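PDB 4Z3N: putative drug/sodium antiporter from Escherichia coli, which belongs to the MATE transporters and probably carries the genotoxin colibactin across the cell membrane by antiport. Local coordinates for residues A[324-329]-A[454-459]; A[315-320]-A[396-401]. All blocks are in the same frame, centred on the assembly; numbering follows the deposited sequence.

Contact 1: A[324-329]-A[454-459]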
ATOM      1  N   GLY A 324      11.271   3.519 -25.057  1.00 32.10           N
ATOM      2  CA  GLY A 324      12.334   4.482 -25.290  1.00 26.10           C
ATOM      3  C   GLY A 324      11.964   5.954 -25.145  1.00 29.77           C
ATOM      4  O   GLY A 324      12.805   6.811 -25.358  1.00 25.55           O
ATOM      5  N   ASN A 325      10.733   6.269 -24.740  1.00 31.08           N
ATOM      6  CA  ASN A 325      10.342   7.669 -24.664  1.00 28.18           C
ATOM      7  C   ASN A 325      10.440   8.186 -23.227  1.00 29.24           C
ATOM      8  O   ASN A 325       9.477   8.103 -22.463  1.00 31.41           O
ATOM      9  CB  ASN A 325       8.906   7.815 -25.205  1.00 28.87           C
ATOM     10  CG  ASN A 325       8.485   9.267 -25.455  1.00 32.54           C
ATOM     11  OD1 ASN A 325       9.019  10.224 -24.863  1.00 27.56           O
ATOM     12  ND2 ASN A 325       7.481   9.429 -26.325  1.00 28.17           N
ATOM     13  N   VAL A 326      11.564   8.845 -22.928  1.00 25.87           N
ATOM     14  CA  VAL A 326      11.894   9.278 -21.577  1.00 26.56           C
ATOM     15  C   VAL A 326      11.163  10.550 -21.177  1.00 26.99           C
ATOM     16  O   VAL A 326      10.777  10.720 -20.034  1.00 31.09           O
ATOM     17  CB  VAL A 326      13.404   9.537 -21.422  1.00 27.71           C
ATOM     18  CG1 VAL A 326      13.711  10.065 -20.019  1.00 26.48           C
ATOM     19  CG2 VAL A 326      14.196   8.301 -21.746  1.00 26.37           C
ATOM     20  N   THR A 327      11.019  11.444 -22.141  1.00 30.62           N
ATOM     21  CA  THR A 327      10.317  12.711 -21.998  1.00 27.60           C
ATOM     22  C   THR A 327       8.877  12.487 -21.541  1.00 29.10           C
ATOM     23  O   THR A 327       8.371  13.167 -20.629  1.00 26.31           O
ATOM     24  CB  THR A 327      10.339  13.481 -23.343  1.00 25.83           C
ATOM     25  OG1 THR A 327      11.516  14.287 -23.397  1.00 32.29           O
ATOM     26  CG2 THR A 327       9.129  14.366 -23.496  1.00 25.17           C
ATOM     27  N   ARG A 328       8.228  11.521 -22.187  1.00 26.40           N
ATOM     28  CA  ARG A 328       6.853  11.206 -21.898  1.00 23.88           C
ATOM     29  C   ARG A 328       6.720  10.623 -20.480  1.00 27.07           C
ATOM     30  O   ARG A 328       5.712  10.863 -19.807  1.00 25.06           O
ATOM     31  CB  ARG A 328       6.309  10.245 -22.952  1.00 26.46           C
ATOM     32  CG  ARG A 328       4.824   9.953 -22.806  1.00 29.46           C
ATOM     33  CD  ARG A 328       4.201   9.360 -24.064  1.00 27.67           C
ATOM     34  NE  ARG A 328       2.812   8.959 -23.831  1.00 31.53           N
ATOM     35  CZ  ARG A 328       1.771   9.778 -23.925  1.00 31.27           C
ATOM     36  NH1 ARG A 328       1.962  11.049 -24.238  1.00 30.26           N
ATOM     37  NH2 ARG A 328       0.545   9.327 -23.697  1.00 28.99           N
ATOM     38  N   THR A 329       7.736   9.880 -20.027  1.00 25.47           N
ATOM     39  CA  THR A 329       7.700   9.300 -18.682  1.00 29.07           C
ATOM     40  C   THR A 329       7.797  10.440 -17.662  1.00 27.74           C
ATOM     41  O   THR A 329       7.132  10.413 -16.625  1.00 29.76           O
ATOM     42  CB  THR A 329       8.835   8.236 -18.421  1.00 25.04           C
ATOM     43  OG1 THR A 329      10.122   8.866 -18.351  1.00 26.72           O
ATOM     44  CG2 THR A 329       8.857   7.164 -19.497  1.00 24.29           C
ATOM     45  N   LEU A 454      13.460  14.908 -10.845  1.00 32.44           N
ATOM     46  CA  LEU A 454      12.645  14.427 -11.945  1.00 31.80           C
ATOM     47  C   LEU A 454      12.695  15.436 -13.069  1.00 29.80           C
ATOM     48  O   LEU A 454      11.925  16.382 -13.155  1.00 35.41           O
ATOM     49  CB  LEU A 454      11.195  14.159 -11.494  1.00 32.24           C
ATOM     50  CG  LEU A 454      10.830  12.740 -11.012  1.00 31.45           C
ATOM     51  CD1 LEU A 454      10.842  11.741 -12.171  1.00 27.27           C
ATOM     52  CD2 LEU A 454      11.707  12.235  -9.844  1.00 27.77           C
ATOM     53  N   ARG A 455      13.539  15.134 -14.019  1.00 34.71           N
ATOM     54  CA  ARG A 455      13.825  16.062 -15.082  1.00 42.02           C
ATOM     55  C   ARG A 455      14.867  15.379 -15.945  1.00 35.40           C
ATOM     56  O   ARG A 455      15.506  14.413 -15.501  1.00 34.68           O
ATOM     57  CB  ARG A 455      14.306  17.414 -14.522  1.00 35.51           C
ATOM     58  CG  ARG A 455      15.489  17.350 -13.602  1.00 37.22           C
ATOM     59  CD  ARG A 455      16.075  18.734 -13.357  1.00 44.41           C
ATOM     60  NE  ARG A 455      15.546  19.384 -12.153  1.00 57.94           N
ATOM     61  CZ  ARG A 455      14.624  20.350 -12.142  1.00 60.98           C
ATOM     62  NH1 ARG A 455      14.100  20.804 -13.278  1.00 50.91           N
ATOM     63  NH2 ARG A 455      14.229  20.870 -10.983  1.00 55.43           N
ATOM     64  N   LEU A 456      15.012  15.843 -17.176  1.00 33.16           N
ATOM     65  CA  LEU A 456      16.066  15.324 -18.045  1.00 31.21           C
ATOM     66  C   LEU A 456      17.425  15.507 -17.413  1.00 25.60           C
ATOM     67  O   LEU A 456      17.724  16.561 -16.850  1.00 25.85           O
ATOM     68  CB  LEU A 456      16.043  16.012 -19.409  1.00 31.10           C
ATOM     69  CG  LEU A 456      14.911  15.521 -20.273  1.00 30.50           C
ATOM     70  CD1 LEU A 456      14.749  16.431 -21.490  1.00 29.62           C
ATOM     71  CD2 LEU A 456      15.221  14.062 -20.637  1.00 31.10           C
ATOM     72  N   SER A 457      18.230  14.459 -17.497  1.00 23.44           N
ATOM     73  CA  SER A 457      19.623  14.485 -17.079  1.00 25.66           C
ATOM     74  C   SER A 457      20.381  13.543 -17.989  1.00 28.67           C
ATOM     75  O   SER A 457      19.776  12.653 -18.585  1.00 29.40           O
ATOM     76  CB  SER A 457      19.772  14.066 -15.627  1.00 24.69           C
ATOM     77  OG  SER A 457      19.575  12.670 -15.497  1.00 29.69           O
ATOM     78  N   PRO A 458      21.699  13.751 -18.138  1.00 31.60           N
ATOM     79  CA  PRO A 458      22.508  12.790 -18.899  1.00 29.42           C
ATOM     80  C   PRO A 458      22.317  11.354 -18.397  1.00 31.07           C
ATOM     81  O   PRO A 458      22.015  10.461 -19.201  1.00 30.42           O
ATOM     82  CB  PRO A 458      23.937  13.264 -18.648  1.00 27.41           C
ATOM     83  CG  PRO A 458      23.801  14.747 -18.416  1.00 31.83           C
ATOM     84  CD  PRO A 458      22.434  14.996 -17.840  1.00 31.70           C
ATOM     85  N   ARG A 459      22.414  11.159 -17.084  1.00 30.40           N
ATOM     86  CA  ARG A 459      22.317   9.830 -16.480  1.00 33.12           C
ATOM     87  C   ARG A 459      20.980   9.152 -16.759  1.00 34.19           C
ATOM     88  O   ARG A 459      20.928   7.967 -17.131  1.00 33.30           O
ATOM     89  CB  ARG A 459      22.526   9.924 -14.977  1.00 39.27           C
ATOM     90  CG  ARG A 459      22.395   8.619 -14.252  1.00 38.35           C
ATOM     91  CD  ARG A 459      22.077   8.880 -12.826  1.00 40.01           C
ATOM     92  NE  ARG A 459      23.225   8.685 -11.950  1.00 46.55           N
ATOM     93  CZ  ARG A 459      23.197   8.905 -10.638  1.00 49.76           C
ATOM     94  NH1 ARG A 459      22.081   9.335 -10.058  1.00 50.20           N
ATOM     95  NH2 ARG A 459      24.282   8.703  -9.906  1.00 56.00           N
TER
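The contact turns on L456, whose two methyl branches are shared between V326 and T327 at the start of helix 326-358. L456 CD2 meets V326 CG1 at 4.3 Å, an apolar touch at loose van der Waals range. The other branch goes to the threonine, with L456 CD1 4.3 Å from T327 OG1. L456 CB points past the helix rather than at it; with CD1 anti to CA (chi2 168°) the forked end of the side chain comes nearer. V326 answers with CG1 anti to its own backbone N (chi1 177°). No hydrogen bond crosses between the segments, and the backbones stay well separated, T327 CA to L456 CA being 7.5 Å.

Both segments are junctions at an end of the C-terminal bundle of the MATE fold: 324-329 joins two of its helices, 454-459 leads from its last to the short final helix 458-467. G324 closes helix 286-322 in a Schellman motif, and N325 is the N-cap of the next helix. In 454-459, L454 is the first residue past helix 432-453, and S457 caps helix 458-467 through the N of L460. That last helix packs on V326 with L460, L461 and N464.

Polar bonds gather on the 324-329 side, some within the helix start and some leaving it. N325 OD1 accepts from R328 N at 3.1 Å, with the donor lifted 51° out of the carbonyl plane. One turn in, T329 OG1 donates to V326 O at 2.6 Å and is also bonded to Y395 OH. The R328 guanidinium turns to the N-terminal segment, where M23 O and G26 O receive NE and NH2.

Contact 2: A[315-320]-A[396-401]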
ATOM      1  N   THR A 315       2.599   1.539 -14.734  1.00 31.53           N
ATOM      2  CA  THR A 315       2.342   1.060 -16.078  1.00 33.86           C
ATOM      3  C   THR A 315       2.730   2.038 -17.193  1.00 33.17           C
ATOM      4  O   THR A 315       3.308   1.627 -18.209  1.00 30.15           O
ATOM      5  CB  THR A 315       0.890   0.739 -16.223  1.00 31.11           C
ATOM      6  OG1 THR A 315       0.469   0.060 -15.032  1.00 35.77           O
ATOM      7  CG2 THR A 315       0.678  -0.134 -17.443  1.00 30.31           C
ATOM      8  N   VAL A 316       2.399   3.314 -17.004  1.00 28.26           N
ATOM      9  CA  VAL A 316       2.671   4.318 -18.020  1.00 28.26           C
ATOM     10  C   VAL A 316       4.171   4.639 -18.088  1.00 33.56           C
ATOM     11  O   VAL A 316       4.740   4.755 -19.182  1.00 27.94           O
ATOM     12  CB  VAL A 316       1.863   5.607 -17.767  1.00 25.18           C
ATOM     13  CG1 VAL A 316       2.333   6.710 -18.699  1.00 23.31           C
ATOM     14  CG2 VAL A 316       0.376   5.339 -17.946  1.00 27.50           C
ATOM     15  N   VAL A 317       4.814   4.758 -16.927  1.00 29.95           N
ATOM     16  CA  VAL A 317       6.250   4.987 -16.899  1.00 26.88           C
ATOM     17  C   VAL A 317       6.970   3.748 -17.397  1.00 30.77           C
ATOM     18  O   VAL A 317       7.850   3.841 -18.251  1.00 29.89           O
ATOM     19  CB  VAL A 317       6.769   5.334 -15.491  1.00 29.04           C
ATOM     20  CG1 VAL A 317       8.312   5.397 -15.484  1.00 23.92           C
ATOM     21  CG2 VAL A 317       6.144   6.651 -14.998  1.00 26.70           C
ATOM     22  N   GLY A 318       6.587   2.584 -16.876  1.00 30.08           N
ATOM     23  CA  GLY A 318       7.241   1.344 -17.256  1.00 27.79           C
ATOM     24  C   GLY A 318       7.193   1.056 -18.758  1.00 34.81           C
ATOM     25  O   GLY A 318       8.204   0.665 -19.361  1.00 34.09           O
ATOM     26  N   GLN A 319       6.015   1.238 -19.359  1.00 33.28           N
ATOM     27  CA  GLN A 319       5.797   0.953 -20.774  1.00 30.29           C
ATOM     28  C   GLN A 319       6.412   1.994 -21.706  1.00 31.51           C
ATOM     29  O   GLN A 319       7.013   1.648 -22.726  1.00 34.44           O
ATOM     30  CB  GLN A 319       4.301   0.810 -21.062  1.00 32.71           C
ATOM     31  CG  GLN A 319       3.747  -0.568 -20.670  1.00 31.52           C
ATOM     32  CD  GLN A 319       2.470  -0.903 -21.389  1.00 27.62           C
ATOM     33  OE1 GLN A 319       2.045  -0.165 -22.267  1.00 34.38           O
ATOM     34  NE2 GLN A 319       1.850  -2.022 -21.031  1.00 31.08           N
ATOM     35  N   ASN A 320       6.286   3.268 -21.367  1.00 33.57           N
ATOM     36  CA  ASN A 320       6.940   4.295 -22.176  1.00 33.09           C
ATOM     37  C   ASN A 320       8.459   4.252 -22.047  1.00 32.94           C
ATOM     38  O   ASN A 320       9.188   4.660 -22.950  1.00 32.96           O
ATOM     39  CB  ASN A 320       6.435   5.677 -21.793  1.00 28.55           C
ATOM     40  CG  ASN A 320       5.087   5.966 -22.359  1.00 29.23           C
ATOM     41  OD1 ASN A 320       4.982   6.562 -23.423  1.00 37.50           O
ATOM     42  ND2 ASN A 320       4.039   5.549 -21.662  1.00 32.50           N
ATOM     43  N   TYR A 396      10.794   5.512 -10.111  1.00 26.82           N
ATOM     44  CA  TYR A 396      12.024   4.750 -10.053  1.00 28.79           C
ATOM     45  C   TYR A 396      11.778   3.238 -10.017  1.00 28.15           C
ATOM     46  O   TYR A 396      12.554   2.457 -10.561  1.00 32.39           O
ATOM     47  CB  TYR A 396      12.851   5.197  -8.855  1.00 27.24           C
ATOM     48  CG  TYR A 396      13.465   6.549  -9.101  1.00 30.43           C
ATOM     49  CD1 TYR A 396      14.442   6.719 -10.076  1.00 30.25           C
ATOM     50  CD2 TYR A 396      13.049   7.662  -8.389  1.00 29.76           C
ATOM     51  CE1 TYR A 396      15.000   7.964 -10.322  1.00 34.80           C
ATOM     52  CE2 TYR A 396      13.596   8.905  -8.623  1.00 30.45           C
ATOM     53  CZ  TYR A 396      14.572   9.058  -9.582  1.00 34.27           C
ATOM     54  OH  TYR A 396      15.109  10.307  -9.790  1.00 35.91           O
ATOM     55  N   GLN A 397      10.689   2.828  -9.396  1.00 22.04           N
ATOM     56  CA  GLN A 397      10.319   1.428  -9.396  1.00 27.01           C
ATOM     57  C   GLN A 397       9.970   0.989 -10.809  1.00 26.14           C
ATOM     58  O   GLN A 397      10.354  -0.091 -11.255  1.00 24.81           O
ATOM     59  CB  GLN A 397       9.145   1.191  -8.449  1.00 27.45           C
ATOM     60  CG  GLN A 397       9.491   1.409  -6.993  1.00 23.20           C
ATOM     61  CD  GLN A 397      10.260   0.249  -6.419  1.00 29.12           C
ATOM     62  OE1 GLN A 397      11.381  -0.064  -6.864  1.00 28.69           O
ATOM     63  NE2 GLN A 397       9.656  -0.424  -5.434  1.00 28.26           N
ATOM     64  N   ALA A 398       9.259   1.853 -11.520  1.00 25.07           N
ATOM     65  CA  ALA A 398       8.866   1.560 -12.886  1.00 24.37           C
ATOM     66  C   ALA A 398      10.084   1.406 -13.802  1.00 26.69           C
ATOM     67  O   ALA A 398      10.071   0.559 -14.700  1.00 27.23           O
ATOM     68  CB  ALA A 398       7.921   2.642 -13.412  1.00 21.69           C
ATOM     69  N   ILE A 399      11.127   2.214 -13.594  1.00 22.73           N
ATOM     70  CA  ILE A 399      12.269   2.183 -14.508  1.00 27.49           C
ATOM     71  C   ILE A 399      13.408   1.276 -14.001  1.00 32.40           C
ATOM     72  O   ILE A 399      14.473   1.213 -14.622  1.00 31.04           O
ATOM     73  CB  ILE A 399      12.842   3.614 -14.793  1.00 27.18           C
ATOM     74  CG1 ILE A 399      13.393   4.255 -13.522  1.00 25.33           C
ATOM     75  CG2 ILE A 399      11.784   4.517 -15.460  1.00 25.32           C
ATOM     76  CD1 ILE A 399      14.427   5.303 -13.793  1.00 21.65           C
ATOM     77  N   GLY A 400      13.188   0.588 -12.877  1.00 28.35           N
ATOM     78  CA  GLY A 400      14.149  -0.373 -12.371  1.00 26.83           C
ATOM     79  C   GLY A 400      15.301   0.195 -11.557  1.00 31.90           C
ATOM     80  O   GLY A 400      16.413  -0.333 -11.598  1.00 34.65           O
ATOM     81  N   LYS A 401      15.044   1.267 -10.812  1.00 28.18           N
ATOM     82  CA  LYS A 401      16.078   1.902 -10.010  1.00 28.16           C
ATOM     83  C   LYS A 401      15.620   2.154  -8.563  1.00 28.30           C
ATOM     84  O   LYS A 401      15.562   3.297  -8.109  1.00 28.99           O
ATOM     85  CB  LYS A 401      16.509   3.209 -10.679  1.00 35.08           C
ATOM     86  CG  LYS A 401      17.024   3.027 -12.118  1.00 34.40           C
ATOM     87  CD  LYS A 401      18.401   2.431 -12.113  1.00 38.58           C
ATOM     88  CE  LYS A 401      18.894   2.119 -13.511  1.00 35.86           C
ATOM     89  NZ  LYS A 401      20.325   1.711 -13.438  1.00 35.51           N
TER
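This is a buried helix-to-helix crossing, with no hydrogen bond between the segments, where the end of helix 286-322 meets the end of helix 382-399 around G318 and A398. The two backbones come very near each other: G318 CA lies 4.7 Å from A398 CA. G318 has no side chain to hold the helices apart, and the small methyl of A398 sits directly on its backbone, with A398 CB 3.7 Å from G318 N.

V317 does the rest. Its CG1 stands anti to the backbone N (chi1 173°), which sends that branch across the interface to both A398 and I399: V317 CG1 is 3.5 Å from A398 CB and 3.6 Å from I399 CG2. The long CG1 arm of I399 leads away, leaving the CG2 branch to do the touching.

Both helices belong to the C-terminal bundle of the MATE fold, and the glycine-alanine approach is a familiar way of seating two transmembrane helices close together. Helix 382-399 stops just past the contact in a Schellman motif at G400, with K401 N bonded to Y396 O at 2.8 Å.

Several polar groups flanking the apolar contact have partners. N320 folds its amide back along its own helix, ND2 donating to V316 O at 2.7 Å with the acceptor close to the amide plane; N320 N reaches that same carbonyl oxygen. Q397 NE2 is held by Q263 OE1 and V259 O, while Q319 NE2 and T315 OG1 bond to the backbone oxygens of G177 and Q176.

The two contacts lie about 11 Å apart, centre to centre, on the same side of the chain's centre, and their segments alternate in sequence: 315-320, 324-329, 396-401, 454-459. The first two follow each other across the tight turn joining helix 286-322 to helix 326-358, and N320 O probably accepts a hydrogen bond there from N325 N, 2.9 Å away. T329 also packs on N320 through its CG2. Contact 2 thus joins the deeper helix ends and contact 1 the partly exposed edge beside them, bringing helices 286-322, 326-358, 382-399 and the final helix 458-467 together at one end of the C-terminal bundle.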